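Local atomic coordinates of fiber protein 2 (PDB entry 2BZV), a protein that probably forms the trimeric spikes at the vertices of the adenovirus capsid, whose knob domain would attach the virion to a host-cell receptor. Residues A36-C41 with L70-P75; P26-Y31 with I53-L58. All coordinates share one frame; numbering follows the deposited sequence. Where two conformers were deposited one is given.

Contact 1: residues A36-C41 with L70-P75; sequences ANLFLC and LSLKLP
Leu38 and Leu40 face Leu72 and Leu74 across the space between two sheets, with the CA of Leu38 9.9 Å from the CA of Leu72 and the CA of Leu40 10.7 Å from the CA of Leu74. At that separation no hydrogen bond joins the two backbones, and between these segments only methyl groups meet. Leu38 and Leu72 meet tip to tip: CD2 of Leu38 is 3.5 Å from CD2 of Leu72, whose methyl also leans on CD1 of Leu38 at 3.8 Å, so the Leu72 methyl rests against both methyls at the end of Leu38. Two residues further along both strands, CD2 of Leu40 meets CD1 of Leu74, again end on and again at 3.5 Å. Both approaches are tighter than ordinary van der Waals contact. In Leu74 CG lies beside the backbone N (chi1 -58°), and from there CD1 reaches Leu40. Ile53 and Ile55 of strand 48-57 touch Leu38, while Trp152 of strand 146-153 touches Leu72. The contact lies inside the antiparallel beta-sandwich of the knob, between the sheet of strands 36-45 and 48-57 and the sheet of strands 69-76 and 146-153; Phe39 and Cys41 pack against Ile170 of a second subunit.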
loop_
_atom_site.group_PDB
_atom_site.type_symbol
_atom_site.label_atom_id
_atom_site.label_comp_id
_atom_site.label_asym_id
_atom_site.label_seq_id
_atom_site.Cartn_x
_atom_site.Cartn_y
_atom_site.Cartn_z
ATOM N N ALA A 36 -18.663 15.906 12.103
ATOM C CA ALA A 36 -17.359 15.416 11.685
ATOM C C ALA A 36 -17.170 15.541 10.185
ATOM O O ALA A 36 -18.134 15.664 9.416
ATOM C CB ALA A 36 -17.196 13.949 12.099
ATOM N N ASN A 37 -15.903 15.489 9.776
ATOM C CA ASN A 37 -15.543 15.389 8.372
ATOM C C ASN A 37 -14.897 14.039 8.130
ATOM O O ASN A 37 -13.914 13.705 8.800
ATOM C CB ASN A 37 -14.584 16.512 7.968
ATOM C CG ASN A 37 -14.354 16.528 6.471
ATOM O OD1 ASN A 37 -13.636 15.665 5.952
ATOM N ND2 ASN A 37 -14.968 17.481 5.774
ATOM N N LEU A 38 -15.460 13.272 7.198
ATOM C CA LEU A 38 -14.886 11.993 6.805
ATOM C C LEU A 38 -14.317 12.103 5.409
ATOM O O LEU A 38 -15.035 12.438 4.457
ATOM C CB LEU A 38 -15.953 10.897 6.823
ATOM C CG LEU A 38 -15.447 9.519 6.347
ATOM C CD1 LEU A 38 -14.415 8.948 7.314
ATOM C CD2 LEU A 38 -16.595 8.555 6.189
ATOM N N PHE A 39 -13.037 11.796 5.280
ATOM C CA PHE A 39 -12.400 11.685 3.976
ATOM C C PHE A 39 -11.925 10.248 3.800
ATOM O O PHE A 39 -10.925 9.833 4.364
ATOM C CB PHE A 39 -11.233 12.660 3.847
ATOM C CG PHE A 39 -10.508 12.502 2.542
ATOM C CD1 PHE A 39 -11.107 12.843 1.354
ATOM C CD2 PHE A 39 -9.242 11.923 2.520
ATOM C CE1 PHE A 39 -10.448 12.680 0.127
ATOM C CE2 PHE A 39 -8.571 11.781 1.317
ATOM C CZ PHE A 39 -9.171 12.176 0.126
ATOM N N LEU A 40 -12.683 9.500 3.009
ATOM C CA LEU A 40 -12.363 8.117 2.635
ATOM C C LEU A 40 -12.137 8.129 1.137
ATOM O O LEU A 40 -12.974 8.656 0.394
ATOM C CB LEU A 40 -13.518 7.192 3.015
ATOM C CG LEU A 40 -13.403 5.754 2.524
ATOM C CD1 LEU A 40 -12.161 5.045 3.065
ATOM C CD2 LEU A 40 -14.635 4.969 2.928
ATOM N N CYS A 41 -11.016 7.551 0.698
ATOM C CA CYS A 41 -10.686 7.474 -0.712
ATOM C C CYS A 41 -10.309 6.032 -1.033
ATOM O O CYS A 41 -9.409 5.482 -0.374
ATOM C CB CYS A 41 -9.522 8.419 -1.036
ATOM S SG CYS A 41 -9.051 8.397 -2.789
ATOM N N LEU A 70 -14.204 4.787 19.035
ATOM C CA LEU A 70 -15.289 5.226 18.171
ATOM C C LEU A 70 -15.293 4.355 16.933
ATOM O O LEU A 70 -14.222 4.038 16.409
ATOM C CB LEU A 70 -15.003 6.665 17.795
ATOM C CG LEU A 70 -15.966 7.494 16.990
ATOM C CD1 LEU A 70 -15.788 8.966 17.368
ATOM C CD2 LEU A 70 -15.729 7.345 15.494
ATOM N N SER A 71 -16.479 3.986 16.465
ATOM C CA SER A 71 -16.601 3.187 15.254
ATOM C C SER A 71 -17.428 3.910 14.202
ATOM O O SER A 71 -18.254 4.789 14.504
ATOM C CB SER A 71 -17.280 1.851 15.540
ATOM O OG SER A 71 -18.637 2.106 15.865
ATOM N N LEU A 72 -17.207 3.545 12.954
ATOM C CA LEU A 72 -17.972 4.061 11.828
ATOM C C LEU A 72 -18.267 2.899 10.905
ATOM O O LEU A 72 -17.337 2.247 10.434
ATOM C CB LEU A 72 -17.165 5.119 11.060
ATOM C CG LEU A 72 -17.747 5.560 9.704
ATOM C CD1 LEU A 72 -19.034 6.332 9.933
ATOM C CD2 LEU A 72 -16.727 6.386 8.908
ATOM N N LYS A 73 -19.541 2.665 10.620
ATOM C CA LYS A 73 -19.950 1.603 9.711
ATOM C C LYS A 73 -20.513 2.191 8.427
ATOM O O LYS A 73 -21.414 3.039 8.465
ATOM C CB LYS A 73 -20.988 0.699 10.379
ATOM C CG LYS A 73 -21.318 -0.509 9.539
ATOM C CD LYS A 73 -22.142 -1.471 10.363
ATOM C CE LYS A 73 -22.400 -2.709 9.534
ATOM N NZ LYS A 73 -23.267 -3.667 10.296
ATOM N N LEU A 74 -20.001 1.718 7.298
ATOM C CA LEU A 74 -20.518 2.092 5.981
ATOM C C LEU A 74 -21.139 0.838 5.367
ATOM O O LEU A 74 -20.421 -0.090 4.980
ATOM C CB LEU A 74 -19.417 2.631 5.068
ATOM C CG LEU A 74 -18.662 3.855 5.608
ATOM C CD1 LEU A 74 -17.639 4.299 4.588
ATOM C CD2 LEU A 74 -19.595 5.012 5.942
ATOM N N PRO A 75 -22.473 0.779 5.323
ATOM C CA PRO A 75 -23.174 -0.372 4.763
ATOM C C PRO A 75 -23.538 -0.168 3.299
ATOM O O PRO A 75 -23.849 0.962 2.893
ATOM C CB PRO A 75 -24.455 -0.415 5.612
ATOM C CG PRO A 75 -24.762 1.043 5.868
ATOM C CD PRO A 75 -23.425 1.763 5.877
#

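Contact 2: residues P26-Y31 with I53-L58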
loop_
_atom_site.group_PDB
_atom_site.type_symbol
_atom_site.label_atom_id
_atom_site.label_comp_id
_atom_site.label_asym_id
_atom_site.label_seq_id
_atom_site.Cartn_x
_atom_site.Cartn_y
_atom_site.Cartn_z
ATOM N N PRO A 26 -18.732 19.763 6.911
ATOM C CA PRO A 26 -18.965 18.500 7.612
ATOM C C PRO A 26 -19.916 17.588 6.850
ATOM O O PRO A 26 -20.945 18.021 6.348
ATOM C CB PRO A 26 -19.583 18.940 8.947
ATOM C CG PRO A 26 -19.219 20.368 9.091
ATOM C CD PRO A 26 -19.122 20.936 7.720
ATOM N N ASN A 27 -19.554 16.304 6.777
ATOM C CA ASN A 27 -20.310 15.338 5.997
ATOM C C ASN A 27 -20.525 14.040 6.753
ATOM O O ASN A 27 -20.859 13.024 6.136
ATOM C CB ASN A 27 -19.600 15.058 4.663
ATOM C CG ASN A 27 -18.270 14.342 4.862
ATOM O OD1 ASN A 27 -17.684 14.405 5.950
ATOM N ND2 ASN A 27 -17.786 13.673 3.815
ATOM N N CYS A 28 -20.363 14.065 8.074
ATOM C CA CYS A 28 -20.455 12.842 8.843
ATOM C C CYS A 28 -21.097 13.179 10.184
ATOM O O CYS A 28 -20.838 14.235 10.748
ATOM C CB CYS A 28 -19.046 12.253 9.010
ATOM S SG CYS A 28 -18.964 10.639 9.803
ATOM N N SER A 29 -21.938 12.272 10.677
ATOM C CA SER A 29 -22.702 12.478 11.907
ATOM C C SER A 29 -22.448 11.335 12.880
ATOM O O SER A 29 -22.977 10.239 12.689
ATOM C CB SER A 29 -24.194 12.543 11.562
ATOM O OG SER A 29 -24.452 13.623 10.674
ATOM N N ILE A 30 -21.626 11.582 13.893
ATOM C CA ILE A 30 -21.261 10.531 14.855
ATOM C C ILE A 30 -22.147 10.608 16.095
ATOM O O ILE A 30 -22.804 9.624 16.431
ATOM C CB ILE A 30 -19.775 10.639 15.252
ATOM C CG1 ILE A 30 -18.862 10.530 14.023
ATOM C CG2 ILE A 30 -19.447 9.583 16.304
ATOM C CD1 ILE A 30 -18.939 9.181 13.313
ATOM N N TYR A 31 -22.170 11.764 16.753
ATOM C CA TYR A 31 -23.002 11.959 17.958
ATOM C C TYR A 31 -24.138 12.927 17.694
ATOM O O TYR A 31 -25.184 12.834 18.325
ATOM C CB TYR A 31 -22.177 12.530 19.099
ATOM C CG TYR A 31 -21.012 11.704 19.563
ATOM C CD1 TYR A 31 -21.157 10.359 19.898
ATOM C CD2 TYR A 31 -19.768 12.292 19.723
ATOM C CE1 TYR A 31 -20.075 9.619 20.349
ATOM C CE2 TYR A 31 -18.682 11.565 20.169
ATOM C CZ TYR A 31 -18.833 10.228 20.480
ATOM O OH TYR A 31 -17.745 9.510 20.929
ATOM N N ILE A 53 -8.134 6.722 4.855
ATOM C CA ILE A 53 -9.239 7.267 5.636
ATOM C C ILE A 53 -8.724 8.236 6.688
ATOM O O ILE A 53 -7.818 7.921 7.473
ATOM C CB ILE A 53 -10.119 6.145 6.251
ATOM C CG1 ILE A 53 -11.365 6.746 6.913
ATOM C CG2 ILE A 53 -9.357 5.226 7.196
ATOM C CD1 ILE A 53 -12.422 5.690 7.263
ATOM N N THR A 54 -9.345 9.407 6.709
ATOM C CA THR A 54 -9.076 10.469 7.683
ATOM C C THR A 54 -10.415 10.965 8.209
ATOM O O THR A 54 -11.290 11.336 7.412
ATOM C CB THR A 54 -8.321 11.638 7.032
ATOM O OG1 THR A 54 -7.133 11.135 6.407
ATOM C CG2 THR A 54 -7.942 12.679 8.083
ATOM N N ILE A 55 -10.577 10.974 9.528
ATOM C CA ILE A 55 -11.800 11.477 10.132
ATOM C C ILE A 55 -11.411 12.563 11.130
ATOM O O ILE A 55 -10.451 12.399 11.888
ATOM C CB ILE A 55 -12.616 10.328 10.777
ATOM C CG1 ILE A 55 -13.944 10.855 11.315
ATOM C CG2 ILE A 55 -11.805 9.596 11.839
ATOM C CD1 ILE A 55 -14.983 9.793 11.610
ATOM N N LYS A 56 -12.152 13.668 11.093
ATOM C CA LYS A 56 -11.869 14.812 11.950
ATOM C C LYS A 56 -13.122 15.215 12.707
ATOM O O LYS A 56 -14.151 15.512 12.106
ATOM C CB LYS A 56 -11.368 16.018 11.151
ATOM C CG LYS A 56 -10.869 17.137 12.057
ATOM C CD LYS A 56 -10.439 18.384 11.304
ATOM C CE LYS A 56 -9.970 19.467 12.270
ATOM N NZ LYS A 56 -9.261 20.589 11.582
ATOM N N GLY A 57 -13.030 15.228 14.029
ATOM C CA GLY A 57 -14.170 15.663 14.837
ATOM C C GLY A 57 -14.207 17.184 14.891
ATOM O O GLY A 57 -13.172 17.830 15.063
ATOM N N LEU A 58 -15.394 17.754 14.734
ATOM C CA LEU A 58 -15.522 19.197 14.566
ATOM C C LEU A 58 -16.398 19.908 15.592
ATOM O O LEU A 58 -16.203 21.107 15.819
ATOM C CB LEU A 58 -16.078 19.494 13.176
ATOM C CG LEU A 58 -15.203 19.014 12.012
ATOM C CD1 LEU A 58 -15.956 19.167 10.705
ATOM C CD2 LEU A 58 -13.872 19.758 11.992
#
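Ile55 and Leu58 are the bumps that strand 48-57 and its exit turn present to the loop residues Pro26, Cys28 and Ile30, and the touching parts run at 101° to one another. The side chain of Ile55 starts off obliquely to the loop, but its extended form (chi1 -176°, chi2 164°) carries CD1 toward it, into the shallow groove between Cys28 and Ile30. There CD1 of Ile55 lies 4.5 Å from SG of Cys28 and 4.4 Å from CD1 of Ile30, a loose apolar fit; Trp152 of strand 146-153 is another neighbour of Ile55. Leu58 makes the closer fit. Its CD1 settles against the CB-CG side of the Pro26 ring, 3.8 Å from Pro26 CG and 4.0 Å from Pro26 CB, and the two side chains cross at about a right angle. At the other end of the loop segment, CG2 of Ile30 sits 4.0 Å above the centre of the Tyr31 ring. The carboxylate of Asp35 takes hydrogen bonds from the backbone N of Ile30 and of Tyr31. The loop leading into strand 36-45, joined to Ala36 through a classic beta bulge at Asn27 and Cys28, thus folds over the end of strand 48-57 in the antiparallel beta-sandwich of the fibre knob.

Contact 1 lies in the buried core and joins two sheets, whereas contact 2 sits further out and folds a loop over the end of one of them. Both rely on apolar side chains with no hydrogen bond between their own segments, yet the core leucines are pressed tightly and the outer contact is looser, mixing proline, sulfur and branched carbons. Polar bonds instead tie the contacts to each other: strands 36-45 and 48-57 are antiparallel neighbours, with Phe39 N 2.8 Å from Thr54 O, and the side-chain OD1 of Asn27 probably accepts a hydrogen bond from Leu38 N, also at 2.8 Å. Leu38 therefore serves both, its backbone N held by the loop and its side chain in the core.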